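Local coordinates for protein phosphatidylinositol-specific phospholipase C1 (Streptomyces antibioticus, PDB 3H4X) that belongs by family to the calcium-dependent phosphoinositide phospholipases C and folds as a TIM-type beta/alpha barrel, at residues 142-146 against 212-216; 158-164 against 226-232; 296-302 against 323-329. All blocks are in the same frame, centred on the assembly; numbering follows the deposited sequence.

Contact 1 (142-146 against 212-216); sequences PAEFD and EYAGH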
ATOM      1  N   PRO A 142     -14.535   6.433   3.646  1.00  8.57           N
ATOM      2  CA  PRO A 142     -13.430   7.046   2.908  1.00  8.57           C
ATOM      3  C   PRO A 142     -13.109   8.479   3.348  1.00  8.57           C
ATOM      4  O   PRO A 142     -11.936   8.831   3.479  1.00  8.54           O
ATOM      5  CB  PRO A 142     -13.932   7.013   1.464  1.00  8.63           C
ATOM      6  CG  PRO A 142     -14.799   5.786   1.420  1.00  8.54           C
ATOM      7  CD  PRO A 142     -15.492   5.753   2.755  1.00  8.70           C
ATOM      8  N   ALA A 143     -14.132   9.295   3.585  1.00  8.85           N
ATOM      9  CA  ALA A 143     -13.910  10.689   3.957  1.00  8.95           C
ATOM     10  C   ALA A 143     -13.230  10.814   5.320  1.00  8.64           C
ATOM     11  O   ALA A 143     -12.353  11.656   5.513  1.00  8.69           O
ATOM     12  CB  ALA A 143     -15.222  11.464   3.935  1.00  9.57           C
ATOM     13  N   GLU A 144     -13.646   9.986   6.272  1.00  8.51           N
ATOM     14  CA  GLU A 144     -13.056  10.026   7.604  1.00  8.81           C
ATOM     15  C   GLU A 144     -11.637   9.454   7.603  1.00  8.20           C
ATOM     16  O   GLU A 144     -10.772   9.916   8.342  1.00  8.05           O
ATOM     17  CB  GLU A 144     -13.951   9.302   8.614  1.00  9.31           C
ATOM     18  CG  GLU A 144     -15.296   9.990   8.864  1.00 11.16           C
ATOM     19  CD  GLU A 144     -16.370   9.613   7.855  1.00 13.41           C
ATOM     20  OE1 GLU A 144     -16.159   8.681   7.054  1.00 13.39           O
ATOM     21  OE2 GLU A 144     -17.444  10.251   7.870  1.00 16.68           O
ATOM     22  N   PHE A 145     -11.411   8.454   6.760  1.00  7.96           N
ATOM     23  CA  PHE A 145     -10.088   7.888   6.541  1.00  7.77           C
ATOM     24  C   PHE A 145      -9.135   8.978   6.035  1.00  7.37           C
ATOM     25  O   PHE A 145      -8.063   9.191   6.606  1.00  7.64           O
ATOM     26  CB  PHE A 145     -10.232   6.743   5.537  1.00  8.01           C
ATOM     27  CG  PHE A 145      -8.948   6.071   5.159  1.00  8.63           C
ATOM     28  CD1 PHE A 145      -8.434   5.030   5.922  1.00  9.67           C
ATOM     29  CD2 PHE A 145      -8.277   6.444   4.009  1.00  9.79           C
ATOM     30  CE1 PHE A 145      -7.263   4.393   5.550  1.00 10.40           C
ATOM     31  CE2 PHE A 145      -7.110   5.810   3.633  1.00 10.70           C
ATOM     32  CZ  PHE A 145      -6.601   4.790   4.406  1.00 10.39           C
ATOM     33  N   ASP A 146      -9.540   9.687   4.983  1.00  7.28           N
ATOM     34  CA  ASP A 146      -8.736  10.786   4.451  1.00  7.35           C
ATOM     35  C   ASP A 146      -8.467  11.843   5.525  1.00  7.31           C
ATOM     36  O   ASP A 146      -7.348  12.346   5.659  1.00  7.59           O
ATOM     37  CB  ASP A 146      -9.446  11.474   3.284  1.00  7.69           C
ATOM     38  CG  ASP A 146      -9.409  10.679   1.995  1.00  7.98           C
ATOM     39  OD1 ASP A 146      -8.600   9.735   1.856  1.00  8.79           O
ATOM     40  OD2 ASP A 146     -10.198  11.040   1.098  1.00  9.25           O
ATOM     41  N   GLU A 212     -15.899   1.411  -3.342  1.00  8.74           N
ATOM     42  CA  GLU A 212     -16.272   2.489  -2.442  1.00  8.72           C
ATOM     43  C   GLU A 212     -15.255   3.626  -2.490  1.00  8.18           C
ATOM     44  O   GLU A 212     -15.626   4.795  -2.594  1.00  8.32           O
ATOM     45  CB  GLU A 212     -16.442   1.978  -1.013  1.00  9.24           C
ATOM     46  CG  GLU A 212     -17.012   3.019  -0.082  1.00 10.93           C
ATOM     47  CD  GLU A 212     -17.462   2.450   1.249  1.00 12.98           C
ATOM     48  OE1 GLU A 212     -17.424   1.215   1.422  1.00 14.59           O
ATOM     49  OE2 GLU A 212     -17.861   3.249   2.120  1.00 14.30           O
ATOM     50  N   TYR A 213     -13.970   3.297  -2.407  1.00  7.69           N
ATOM     51  CA  TYR A 213     -12.973   4.359  -2.398  1.00  7.43           C
ATOM     52  C   TYR A 213     -12.771   4.998  -3.777  1.00  7.35           C
ATOM     53  O   TYR A 213     -12.630   6.214  -3.890  1.00  7.70           O
ATOM     54  CB  TYR A 213     -11.647   3.902  -1.779  1.00  7.42           C
ATOM     55  CG  TYR A 213     -10.776   5.076  -1.390  1.00  6.57           C
ATOM     56  CD1 TYR A 213     -10.891   5.674  -0.138  1.00  7.12           C
ATOM     57  CD2 TYR A 213      -9.871   5.617  -2.289  1.00  6.92           C
ATOM     58  CE1 TYR A 213     -10.108   6.767   0.211  1.00  7.32           C
ATOM     59  CE2 TYR A 213      -9.087   6.699  -1.952  1.00  6.91           C
ATOM     60  CZ  TYR A 213      -9.208   7.273  -0.707  1.00  6.77           C
ATOM     61  OH  TYR A 213      -8.417   8.355  -0.399  1.00  7.54           O
ATOM     62  N   ALA A 214     -12.789   4.189  -4.830  1.00  7.54           N
ATOM     63  CA  ALA A 214     -12.701   4.739  -6.177  1.00  7.82           C
ATOM     64  C   ALA A 214     -13.882   5.666  -6.464  1.00  8.10           C
ATOM     65  O   ALA A 214     -13.719   6.716  -7.083  1.00  8.40           O
ATOM     66  CB  ALA A 214     -12.623   3.634  -7.214  1.00  8.28           C
ATOM     67  N   GLY A 215     -15.068   5.277  -6.010  1.00  8.47           N
ATOM     68  CA  GLY A 215     -16.248   6.126  -6.165  1.00  8.78           C
ATOM     69  C   GLY A 215     -16.092   7.445  -5.428  1.00  8.65           C
ATOM     70  O   GLY A 215     -16.518   8.500  -5.901  1.00  8.79           O
ATOM     71  N   HIS A 216     -15.464   7.375  -4.262  1.00  8.62           N
ATOM     72  CA  HIS A 216     -15.131   8.548  -3.469  1.00  8.55           C
ATOM     73  C   HIS A 216     -14.202   9.495  -4.239  1.00  8.26           C
ATOM     74  O   HIS A 216     -14.435  10.704  -4.269  1.00  8.52           O
ATOM     75  CB  HIS A 216     -14.527   8.059  -2.151  1.00  8.77           C
ATOM     76  CG  HIS A 216     -13.848   9.112  -1.339  1.00  9.47           C
ATOM     77  ND1 HIS A 216     -14.524  10.139  -0.717  1.00 10.92           N
ATOM     78  CD2 HIS A 216     -12.548   9.248  -0.985  1.00 10.35           C
ATOM     79  CE1 HIS A 216     -13.665  10.882  -0.041  1.00 11.05           C
ATOM     80  NE2 HIS A 216     -12.459  10.361  -0.187  1.00 11.43           N
TER
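P142, at the start of helix 142-153, lays its ring against three side chains of helix 209-222. Its CB sits over one face of the H216 imidazole, 3.7 Å from the ring centroid, in a CH-pi contact, and the same carbon lies 3.7 Å from Y213 CD1. The far side of the pyrrolidine meets the extended arm of E212, which crosses it at about a right angle and brings OE2 to 3.5 Å from P142 CD; P142, E212 and H216 also line the pocket of a bound acetyl group. Next, the backbone N of A143 stands over the imidazole face that P142 occupies, 4.0 Å from H216 CE1. F145, which also packs on L193 of strand 189-195, brushes the tyrosine ring, its CD2 4.2 Å from Y213 CE1. D146 then supplies the polar half of the contact. Y213 OH donates to the syn lone pair of D146 OD1 at 2.7 Å, with the carboxylate plane almost perpendicular to the phenol ring. H216 NE2 donates to D146 OD2, also at 2.7 Å, along a nearly straight path (168° at the hydrogen) that stays in the imidazole plane but enters 35° out of the carboxylate plane. With CG anti to the backbone N (chi1 167°), the H216 ring lies beside Y213, its CD2 over the phenol face, and NE2 faces the same carboxylate as Y213 OH. T230 OG1 adds a further bond to D146 OD1. Held at both oxygens, the carboxylate cannot readily rotate, and its acceptance from NE2 fixes that imidazole nitrogen as a donor.

Contact 2 (158-164 against 226-232); sequences YGPGDLT and LAQSTAF. With EOH (ethanol), chain L.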
ATOM      1  N   TYR A 158       1.759  11.870  -0.533  1.00  8.02           N
ATOM      2  CA  TYR A 158       1.591  12.064  -1.963  1.00  7.91           C
ATOM      3  C   TYR A 158       0.377  11.237  -2.358  1.00  7.68           C
ATOM      4  O   TYR A 158       0.411  10.010  -2.300  1.00  7.83           O
ATOM      5  CB  TYR A 158       2.828  11.601  -2.728  1.00  8.05           C
ATOM      6  CG  TYR A 158       2.791  11.956  -4.199  1.00  8.19           C
ATOM      7  CD1 TYR A 158       3.223  13.200  -4.649  1.00  8.62           C
ATOM      8  CD2 TYR A 158       2.322  11.051  -5.141  1.00  9.00           C
ATOM      9  CE1 TYR A 158       3.193  13.528  -5.999  1.00  9.21           C
ATOM     10  CE2 TYR A 158       2.285  11.372  -6.488  1.00  9.43           C
ATOM     11  CZ  TYR A 158       2.720  12.613  -6.912  1.00  9.38           C
ATOM     12  OH  TYR A 158       2.681  12.923  -8.253  1.00 10.46           O
ATOM     13  N   GLY A 159      -0.700  11.918  -2.733  1.00  7.61           N
ATOM     14  CA  GLY A 159      -1.986  11.268  -2.973  1.00  7.80           C
ATOM     15  C   GLY A 159      -2.494  11.462  -4.389  1.00  7.61           C
ATOM     16  O   GLY A 159      -1.817  12.066  -5.221  1.00  7.67           O
ATOM     17  N   PRO A 160      -3.696  10.943  -4.681  1.00  7.80           N
ATOM     18  CA  PRO A 160      -4.267  11.029  -6.021  1.00  8.30           C
ATOM     19  C   PRO A 160      -4.364  12.449  -6.554  1.00  8.43           C
ATOM     20  O   PRO A 160      -4.200  12.658  -7.754  1.00  8.83           O
ATOM     21  CB  PRO A 160      -5.664  10.435  -5.841  1.00  8.54           C
ATOM     22  CG  PRO A 160      -5.499   9.463  -4.742  1.00  8.71           C
ATOM     23  CD  PRO A 160      -4.513  10.099  -3.795  1.00  8.04           C
ATOM     24  N   GLY A 161      -4.656  13.415  -5.691  1.00  8.66           N
ATOM     25  CA  GLY A 161      -4.710  14.809  -6.130  1.00  9.10           C
ATOM     26  C   GLY A 161      -3.362  15.292  -6.633  1.00  9.27           C
ATOM     27  O   GLY A 161      -3.270  16.044  -7.606  1.00  9.56           O
ATOM     28  N   ASP A 162      -2.301  14.861  -5.965  1.00  9.17           N
ATOM     29  CA  ASP A 162      -0.955  15.243  -6.364  1.00  9.47           C
ATOM     30  C   ASP A 162      -0.588  14.639  -7.715  1.00  9.40           C
ATOM     31  O   ASP A 162      -0.075  15.332  -8.592  1.00 10.02           O
ATOM     32  CB  ASP A 162       0.049  14.824  -5.291  1.00  9.67           C
ATOM     33  CG  ASP A 162      -0.235  15.477  -3.957  1.00 10.36           C
ATOM     34  OD1 ASP A 162      -0.265  16.723  -3.905  1.00 13.13           O
ATOM     35  OD2 ASP A 162      -0.440  14.754  -2.964  1.00 10.85           O
ATOM     36  N   LEU A 163      -0.855  13.349  -7.890  1.00  9.21           N
ATOM     37  CA  LEU A 163      -0.547  12.685  -9.150  1.00  9.44           C
ATOM     38  C   LEU A 163      -1.382  13.249 -10.290  1.00  9.70           C
ATOM     39  O   LEU A 163      -0.885  13.457 -11.392  1.00  9.93           O
ATOM     40  CB  LEU A 163      -0.793  11.179  -9.044  1.00  9.40           C
ATOM     41  CG  LEU A 163      -0.519  10.375 -10.318  1.00 10.14           C
ATOM     42  CD1 LEU A 163       0.972  10.351 -10.636  1.00 11.78           C
ATOM     43  CD2 LEU A 163      -1.058   8.963 -10.170  1.00 10.92           C
ATOM     44  N   THR A 164      -2.657  13.497 -10.026  1.00  9.77           N
ATOM     45  CA  THR A 164      -3.584  13.861 -11.086  1.00 10.20           C
ATOM     46  C   THR A 164      -3.367  15.280 -11.605  1.00 10.72           C
ATOM     47  O   THR A 164      -3.540  15.546 -12.793  1.00 10.62           O
ATOM     48  CB  THR A 164      -5.038  13.668 -10.627  1.00  9.82           C
ATOM     49  OG1 THR A 164      -5.241  12.292 -10.288  1.00  9.87           O
ATOM     50  CG2 THR A 164      -6.008  14.060 -11.726  1.00 10.12           C
ATOM     51  N   LEU A 226     -10.410  16.860  -5.220  1.00 10.66           N
ATOM     52  CA  LEU A 226      -9.510  15.712  -5.244  1.00 10.35           C
ATOM     53  C   LEU A 226      -8.300  15.918  -4.327  1.00 10.32           C
ATOM     54  O   LEU A 226      -7.712  14.954  -3.838  1.00 10.38           O
ATOM     55  CB  LEU A 226      -9.056  15.413  -6.676  1.00 10.43           C
ATOM     56  CG  LEU A 226      -8.326  14.083  -6.869  1.00 10.33           C
ATOM     57  CD1 LEU A 226      -9.235  12.897  -6.549  1.00 10.47           C
ATOM     58  CD2 LEU A 226      -7.787  13.993  -8.288  1.00 10.57           C
ATOM     59  N   ALA A 227      -7.938  17.175  -4.085  1.00 10.54           N
ATOM     60  CA  ALA A 227      -6.753  17.484  -3.286  1.00 10.78           C
ATOM     61  C   ALA A 227      -6.804  16.908  -1.877  1.00 10.98           C
ATOM     62  O   ALA A 227      -5.766  16.683  -1.260  1.00 11.51           O
ATOM     63  CB  ALA A 227      -6.524  18.987  -3.228  1.00 11.29           C
ATOM     64  N   GLN A 228      -8.003  16.672  -1.360  1.00 10.44           N
ATOM     65  CA  GLN A 228      -8.124  16.198   0.013  1.00 10.65           C
ATOM     66  C   GLN A 228      -8.040  14.670   0.144  1.00 10.01           C
ATOM     67  O   GLN A 228      -8.064  14.143   1.256  1.00  9.78           O
ATOM     68  CB  GLN A 228      -9.402  16.736   0.653  1.00 11.21           C
ATOM     69  CG  GLN A 228     -10.669  16.115   0.114  1.00 11.99           C
ATOM     70  CD  GLN A 228     -11.905  16.879   0.550  1.00 12.67           C
ATOM     71  OE1 GLN A 228     -12.006  18.092   0.345  1.00 13.87           O
ATOM     72  NE2 GLN A 228     -12.856  16.171   1.147  1.00 13.03           N
ATOM     73  N   SER A 229      -7.946  13.964  -0.985  1.00  9.40           N
ATOM     74  CA  SER A 229      -7.792  12.502  -0.971  1.00  8.80           C
ATOM     75  C   SER A 229      -6.389  12.105  -0.519  1.00  8.33           C
ATOM     76  O   SER A 229      -5.444  12.884  -0.651  1.00  8.31           O
ATOM     77  CB  SER A 229      -8.088  11.906  -2.352  1.00  9.01           C
ATOM     78  OG  SER A 229      -7.128  12.312  -3.311  1.00  9.22           O
ATOM     79  N   THR A 230      -6.248  10.886  -0.007  1.00  7.91           N
ATOM     80  CA  THR A 230      -4.972  10.474   0.572  1.00  7.92           C
ATOM     81  C   THR A 230      -4.433   9.131   0.093  1.00  7.28           C
ATOM     82  O   THR A 230      -3.288   8.805   0.394  1.00  8.10           O
ATOM     83  CB  THR A 230      -5.031  10.418   2.120  1.00  8.28           C
ATOM     84  OG1 THR A 230      -5.928   9.376   2.531  1.00  8.82           O
ATOM     85  CG2 THR A 230      -5.467  11.756   2.706  1.00  8.74           C
ATOM     86  N   ALA A 231      -5.238   8.353  -0.626  1.00  6.96           N
ATOM     87  CA  ALA A 231      -4.862   6.977  -0.941  1.00  6.52           C
ATOM     88  C   ALA A 231      -5.231   6.568  -2.358  1.00  6.33           C
ATOM     89  O   ALA A 231      -6.165   7.110  -2.955  1.00  6.87           O
ATOM     90  CB  ALA A 231      -5.502   6.021   0.056  1.00  6.84           C
ATOM     91  N   PHE A 232      -4.495   5.592  -2.878  1.00  6.52           N
ATOM     92  CA  PHE A 232      -4.764   5.011  -4.181  1.00  6.56           C
ATOM     93  C   PHE A 232      -5.441   3.655  -4.016  1.00  6.62           C
ATOM     94  O   PHE A 232      -4.856   2.733  -3.452  1.00  7.03           O
ATOM     95  CB  PHE A 232      -3.451   4.823  -4.932  1.00  6.73           C
ATOM     96  CG  PHE A 232      -2.780   6.109  -5.300  1.00  6.90           C
ATOM     97  CD1 PHE A 232      -3.035   6.706  -6.523  1.00  7.43           C
ATOM     98  CD2 PHE A 232      -1.895   6.729  -4.429  1.00  7.19           C
ATOM     99  CE1 PHE A 232      -2.426   7.890  -6.875  1.00  8.19           C
ATOM    100  CE2 PHE A 232      -1.283   7.920  -4.776  1.00  8.02           C
ATOM    101  CZ  PHE A 232      -1.547   8.498  -6.002  1.00  7.88           C
TER
HETATM  102  C1  EOH L 350     -15.784  17.321   0.976  1.00 27.82           C
HETATM  103  C2  EOH L 350     -16.976  18.235   1.237  1.00 27.76           C
HETATM  104  O   EOH L 350     -15.501  16.485   2.077  1.00 27.73           O
HETATM  105  O   HOH W   1      -1.255   8.041  -1.258  1.00  7.26           O
HETATM  106  O   HOH W   2      -4.095  13.864  -3.001  1.00 10.77           O
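P160, the first residue of helix 160-164, is wedged between S229 and the ring of F232. Starting at CB, its ring meets S229 OG at 3.5 Å and, more loosely, the CD1 methyl of L226. The tip, CG, comes within 3.0 Å of A231 O, a buried carbonyl with no polar partner in the model, while it also stands almost over the centre of the F232 ring, 4.1 Å from the centroid, making a CH-pi contact. CD lies 3.5 Å from S229 OG and also over the F232 face. The phenyl ring is placed there by a CG anti to its own carbonyl carbon (chi1 -67°), which also brings CE1 within 3.7 Å of L163 CD2 as the leucine crosses at about a right angle. Further along the helix, T164 CB packs on L226 CD2 at 3.6 Å. No direct hydrogen bond joins the segments; two waters do so instead, one donating to both Y158 O and T230 O, the other accepting from G161 N and donating to S229 O. Each side is also braced internally. At the N-cap, G159 N donates to the anti lone pair of D162 OD2, and S229 OG folds back to L226 O at 2.8 Å, sharing that acceptor with S229 N. The backbone of Y158 bonds to F189, and that of F232 to F191 and L193. Both segments thus lie at the N-terminal ends of the neighbouring parallel strands 189-195 and 232-236, as alpha-to-beta connections do in a beta/alpha barrel.

Contact 3 (296-302 against 323-329); sequences DGTHPTE and DWYPLPS. With EOH (ethanol), chain R.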
ATOM      1  N   ASP A 296      11.819 -19.724   0.818  1.00 13.50           N
ATOM      2  CA  ASP A 296      11.155 -19.455   2.086  1.00 13.65           C
ATOM      3  C   ASP A 296      10.570 -18.044   2.118  1.00 13.20           C
ATOM      4  O   ASP A 296      11.172 -17.103   1.605  1.00 12.88           O
ATOM      5  CB  ASP A 296      12.100 -19.664   3.267  1.00 14.16           C
ATOM      6  CG  ASP A 296      11.356 -19.854   4.565  1.00 15.42           C
ATOM      7  OD1 ASP A 296      10.841 -20.970   4.795  1.00 17.61           O
ATOM      8  OD2 ASP A 296      11.280 -18.890   5.354  1.00 16.49           O
ATOM      9  N   GLY A 297       9.396 -17.912   2.729  1.00 13.16           N
ATOM     10  CA  GLY A 297       8.712 -16.626   2.808  1.00 13.28           C
ATOM     11  C   GLY A 297       9.276 -15.707   3.877  1.00 13.61           C
ATOM     12  O   GLY A 297       8.988 -14.509   3.889  1.00 13.53           O
ATOM     13  N   THR A 298      10.085 -16.262   4.777  1.00 14.22           N
ATOM     14  CA  THR A 298      10.628 -15.496   5.892  1.00 15.03           C
ATOM     15  C   THR A 298      12.149 -15.534   5.914  1.00 15.47           C
ATOM     16  O   THR A 298      12.802 -14.490   5.971  1.00 15.36           O
ATOM     17  CB  THR A 298      10.085 -16.018   7.236  1.00 15.08           C
ATOM     18  OG1 THR A 298       8.653 -16.018   7.203  1.00 15.92           O
ATOM     19  CG2 THR A 298      10.571 -15.150   8.392  1.00 15.42           C
ATOM     20  N   HIS A 299      12.706 -16.742   5.856  1.00 16.10           N
ATOM     21  CA  HIS A 299      14.146 -16.947   5.998  1.00 17.00           C
ATOM     22  C   HIS A 299      14.803 -17.593   4.778  1.00 16.96           C
ATOM     23  O   HIS A 299      15.498 -18.598   4.919  1.00 17.22           O
ATOM     24  CB  HIS A 299      14.444 -17.840   7.210  1.00 17.56           C
ATOM     25  CG  HIS A 299      14.052 -17.245   8.526  1.00 19.09           C
ATOM     26  ND1 HIS A 299      14.871 -16.386   9.227  1.00 20.44           N
ATOM     27  CD2 HIS A 299      12.941 -17.406   9.281  1.00 20.14           C
ATOM     28  CE1 HIS A 299      14.274 -16.032  10.352  1.00 20.61           C
ATOM     29  NE2 HIS A 299      13.102 -16.637  10.409  1.00 20.58           N
ATOM     30  N   PRO A 300      14.602 -17.029   3.577  1.00 16.88           N
ATOM     31  CA  PRO A 300      15.353 -17.577   2.456  1.00 17.01           C
ATOM     32  C   PRO A 300      16.789 -17.093   2.570  1.00 17.18           C
ATOM     33  O   PRO A 300      17.085 -16.273   3.434  1.00 17.31           O
ATOM     34  CB  PRO A 300      14.686 -16.924   1.250  1.00 16.88           C
ATOM     35  CG  PRO A 300      14.267 -15.588   1.766  1.00 16.81           C
ATOM     36  CD  PRO A 300      13.838 -15.827   3.197  1.00 16.79           C
ATOM     37  N   THR A 301      17.681 -17.584   1.718  1.00 17.43           N
ATOM     38  CA  THR A 301      19.020 -17.017   1.677  1.00 17.59           C
ATOM     39  C   THR A 301      18.950 -15.661   0.982  1.00 17.52           C
ATOM     40  O   THR A 301      18.037 -15.406   0.194  1.00 17.23           O
ATOM     41  CB  THR A 301      20.023 -17.923   0.935  1.00 17.70           C
ATOM     42  OG1 THR A 301      19.734 -17.914  -0.467  1.00 17.78           O
ATOM     43  CG2 THR A 301      19.963 -19.354   1.467  1.00 18.12           C
ATOM     44  N   GLU A 302      19.902 -14.788   1.289  1.00 17.45           N
ATOM     45  CA  GLU A 302      19.972 -13.482   0.653  1.00 17.45           C
ATOM     46  C   GLU A 302      20.028 -13.620  -0.866  1.00 16.89           C
ATOM     47  O   GLU A 302      19.364 -12.879  -1.596  1.00 16.94           O
ATOM     48  CB  GLU A 302      21.190 -12.708   1.160  1.00 17.94           C
ATOM     49  CG  GLU A 302      21.370 -11.345   0.523  1.00 19.64           C
ATOM     50  CD  GLU A 302      22.581 -10.605   1.061  1.00 21.75           C
ATOM     51  OE1 GLU A 302      23.560 -11.271   1.461  1.00 22.92           O
ATOM     52  OE2 GLU A 302      22.553  -9.357   1.081  1.00 23.06           O
ATOM     53  N   ASP A 323       7.749 -11.945   3.569  1.00 10.87           N
ATOM     54  CA  ASP A 323       7.944 -11.731   5.004  1.00 11.83           C
ATOM     55  C   ASP A 323       9.421 -11.665   5.381  1.00 11.66           C
ATOM     56  O   ASP A 323       9.807 -12.124   6.458  1.00 12.02           O
ATOM     57  CB  ASP A 323       7.289 -12.856   5.810  1.00 12.75           C
ATOM     58  CG  ASP A 323       5.779 -12.871   5.691  1.00 15.11           C
ATOM     59  OD1 ASP A 323       5.204 -11.916   5.134  1.00 17.52           O
ATOM     60  OD2 ASP A 323       5.161 -13.847   6.163  1.00 18.32           O
ATOM     61  N   TRP A 324      10.241 -11.084   4.513  1.00 11.37           N
ATOM     62  CA  TRP A 324      11.696 -11.165   4.666  1.00 11.50           C
ATOM     63  C   TRP A 324      12.295 -10.164   5.657  1.00 11.74           C
ATOM     64  O   TRP A 324      13.322  -9.545   5.378  1.00 11.68           O
ATOM     65  CB  TRP A 324      12.384 -11.025   3.307  1.00 11.42           C
ATOM     66  CG  TRP A 324      11.994 -12.087   2.318  1.00 11.07           C
ATOM     67  CD1 TRP A 324      11.636 -13.375   2.594  1.00 11.39           C
ATOM     68  CD2 TRP A 324      11.946 -11.954   0.893  1.00 11.30           C
ATOM     69  NE1 TRP A 324      11.360 -14.049   1.429  1.00 11.45           N
ATOM     70  CE2 TRP A 324      11.544 -13.199   0.370  1.00 11.44           C
ATOM     71  CE3 TRP A 324      12.198 -10.901   0.008  1.00 11.91           C
ATOM     72  CZ2 TRP A 324      11.386 -13.421  -0.999  1.00 11.87           C
ATOM     73  CZ3 TRP A 324      12.045 -11.125  -1.350  1.00 12.65           C
ATOM     74  CH2 TRP A 324      11.642 -12.374  -1.840  1.00 12.73           C
ATOM     75  N   TYR A 325      11.669 -10.020   6.819  1.00 11.99           N
ATOM     76  CA  TYR A 325      12.196  -9.102   7.826  1.00 12.87           C
ATOM     77  C   TYR A 325      13.626  -9.436   8.298  1.00 13.21           C
ATOM     78  O   TYR A 325      14.357  -8.538   8.711  1.00 13.48           O
ATOM     79  CB  TYR A 325      11.224  -8.947   9.005  1.00 13.15           C
ATOM     80  CG  TYR A 325      11.011 -10.206   9.816  1.00 14.25           C
ATOM     81  CD1 TYR A 325      11.839 -10.513  10.886  1.00 15.15           C
ATOM     82  CD2 TYR A 325       9.977 -11.083   9.517  1.00 15.25           C
ATOM     83  CE1 TYR A 325      11.648 -11.660  11.632  1.00 16.23           C
ATOM     84  CE2 TYR A 325       9.780 -12.234  10.258  1.00 16.21           C
ATOM     85  CZ  TYR A 325      10.619 -12.515  11.314  1.00 16.82           C
ATOM     86  OH  TYR A 325      10.431 -13.659  12.057  1.00 18.64           O
ATOM     87  N   PRO A 326      14.038 -10.718   8.231  1.00 13.56           N
ATOM     88  CA  PRO A 326      15.417 -11.030   8.622  1.00 14.12           C
ATOM     89  C   PRO A 326      16.461 -10.534   7.623  1.00 14.64           C
ATOM     90  O   PRO A 326      17.660 -10.637   7.886  1.00 15.37           O
ATOM     91  CB  PRO A 326      15.433 -12.564   8.663  1.00 14.40           C
ATOM     92  CG  PRO A 326      14.017 -12.966   8.833  1.00 13.96           C
ATOM     93  CD  PRO A 326      13.239 -11.941   8.046  1.00 13.38           C
ATOM     94  N   LEU A 327      16.014  -9.995   6.492  1.00 14.87           N
ATOM     95  CA  LEU A 327      16.932  -9.597   5.429  1.00 15.06           C
ATOM     96  C   LEU A 327      16.797  -8.127   5.033  1.00 15.14           C
ATOM     97  O   LEU A 327      16.402  -7.819   3.911  1.00 14.77           O
ATOM     98  CB  LEU A 327      16.720 -10.479   4.194  1.00 15.29           C
ATOM     99  CG  LEU A 327      16.859 -11.992   4.373  1.00 16.01           C
ATOM    100  CD1 LEU A 327      16.369 -12.716   3.126  1.00 16.53           C
ATOM    101  CD2 LEU A 327      18.297 -12.373   4.693  1.00 16.91           C
ATOM    102  N   PRO A 328      17.136  -7.208   5.950  1.00 15.41           N
ATOM    103  CA  PRO A 328      16.991  -5.784   5.641  1.00 15.65           C
ATOM    104  C   PRO A 328      17.779  -5.347   4.406  1.00 16.05           C
ATOM    105  O   PRO A 328      17.373  -4.416   3.711  1.00 16.03           O
ATOM    106  CB  PRO A 328      17.519  -5.085   6.903  1.00 15.74           C
ATOM    107  CG  PRO A 328      18.289  -6.134   7.645  1.00 15.50           C
ATOM    108  CD  PRO A 328      17.642  -7.437   7.312  1.00 15.54           C
ATOM    109  N   SER A 329      18.895  -6.014   4.127  1.00 16.60           N
ATOM    110  CA  SER A 329      19.680  -5.693   2.942  1.00 16.91           C
ATOM    111  C   SER A 329      18.845  -5.915   1.683  1.00 16.35           C
ATOM    112  O   SER A 329      18.900  -5.125   0.740  1.00 16.92           O
ATOM    113  CB  SER A 329      20.957  -6.537   2.893  1.00 17.41           C
ATOM    114  OG  SER A 329      20.668  -7.882   2.554  1.00 19.18           O
TER
HETATM  115  C1  EOH R 356      15.116  -9.459  12.533  1.00 26.40           C
HETATM  116  C2  EOH R 356      15.661 -10.811  12.088  1.00 26.38           C
HETATM  117  O   EOH R 356      14.960  -8.571  11.449  1.00 26.28           O
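S329 OG donates to E302 OE2 at 2.8 Å, meeting the carboxylate from above its plane, while two bonds to backbone carbonyls tie the segments at their other end. D323 N donates to G297 O at 2.9 Å, and W324 NE1 reaches a lone pair of D296 O at 3.1 Å, in the plane of both carbonyl and indole. Behind them, D296 OD2 grips two donors, T298 N and H299 N, in an Asx turn and motif that shape the first loop. Around this frame, P300 lies over one face of the W324 indole, its CG 3.3 Å from NE1, and L327 CD1 closes against P300 CG at 3.8 Å. P326 crosses H299 at about a right angle, CG to CE1 3.4 Å, and packs its CD 3.3 Å from T298 O, a buried carbonyl without a polar partner in the model. With CG2 anti to the backbone N (chi1 -55° to OG1), T298 turns this methyl to Y325 CE2 at 3.6 Å. An ethanol, probably from the crystallisation liquor, donates to Y325 O. Such paired beta-to-alpha loops, here leading from the parallel strands 282-286 and 319-322 into helices 302-314 and 328-331, typify the TIM-type fold.

How the contacts relate
Contacts 1 and 2 adjoin, their centres 11 Å apart, and their segments alternate along the chain: helix 142-153 precedes helix 160-164, and helix 209-222 precedes the loop entering strand 232-236. They meet through D146 and Y213 of the first and T230 and A231 of the second. Contact 2 is buried, mainly apolar and bridged by water; contact 1 is partly buried and centres on a carboxylate that accepts from a histidine and a tyrosine. Contact 3 stands on the opposite side of the chain's centre, about 33 Å from contact 2 between centres. It pairs surface loops through hydrogen bonds, two to backbone carbonyls and one between side chains, and packs proline against tryptophan.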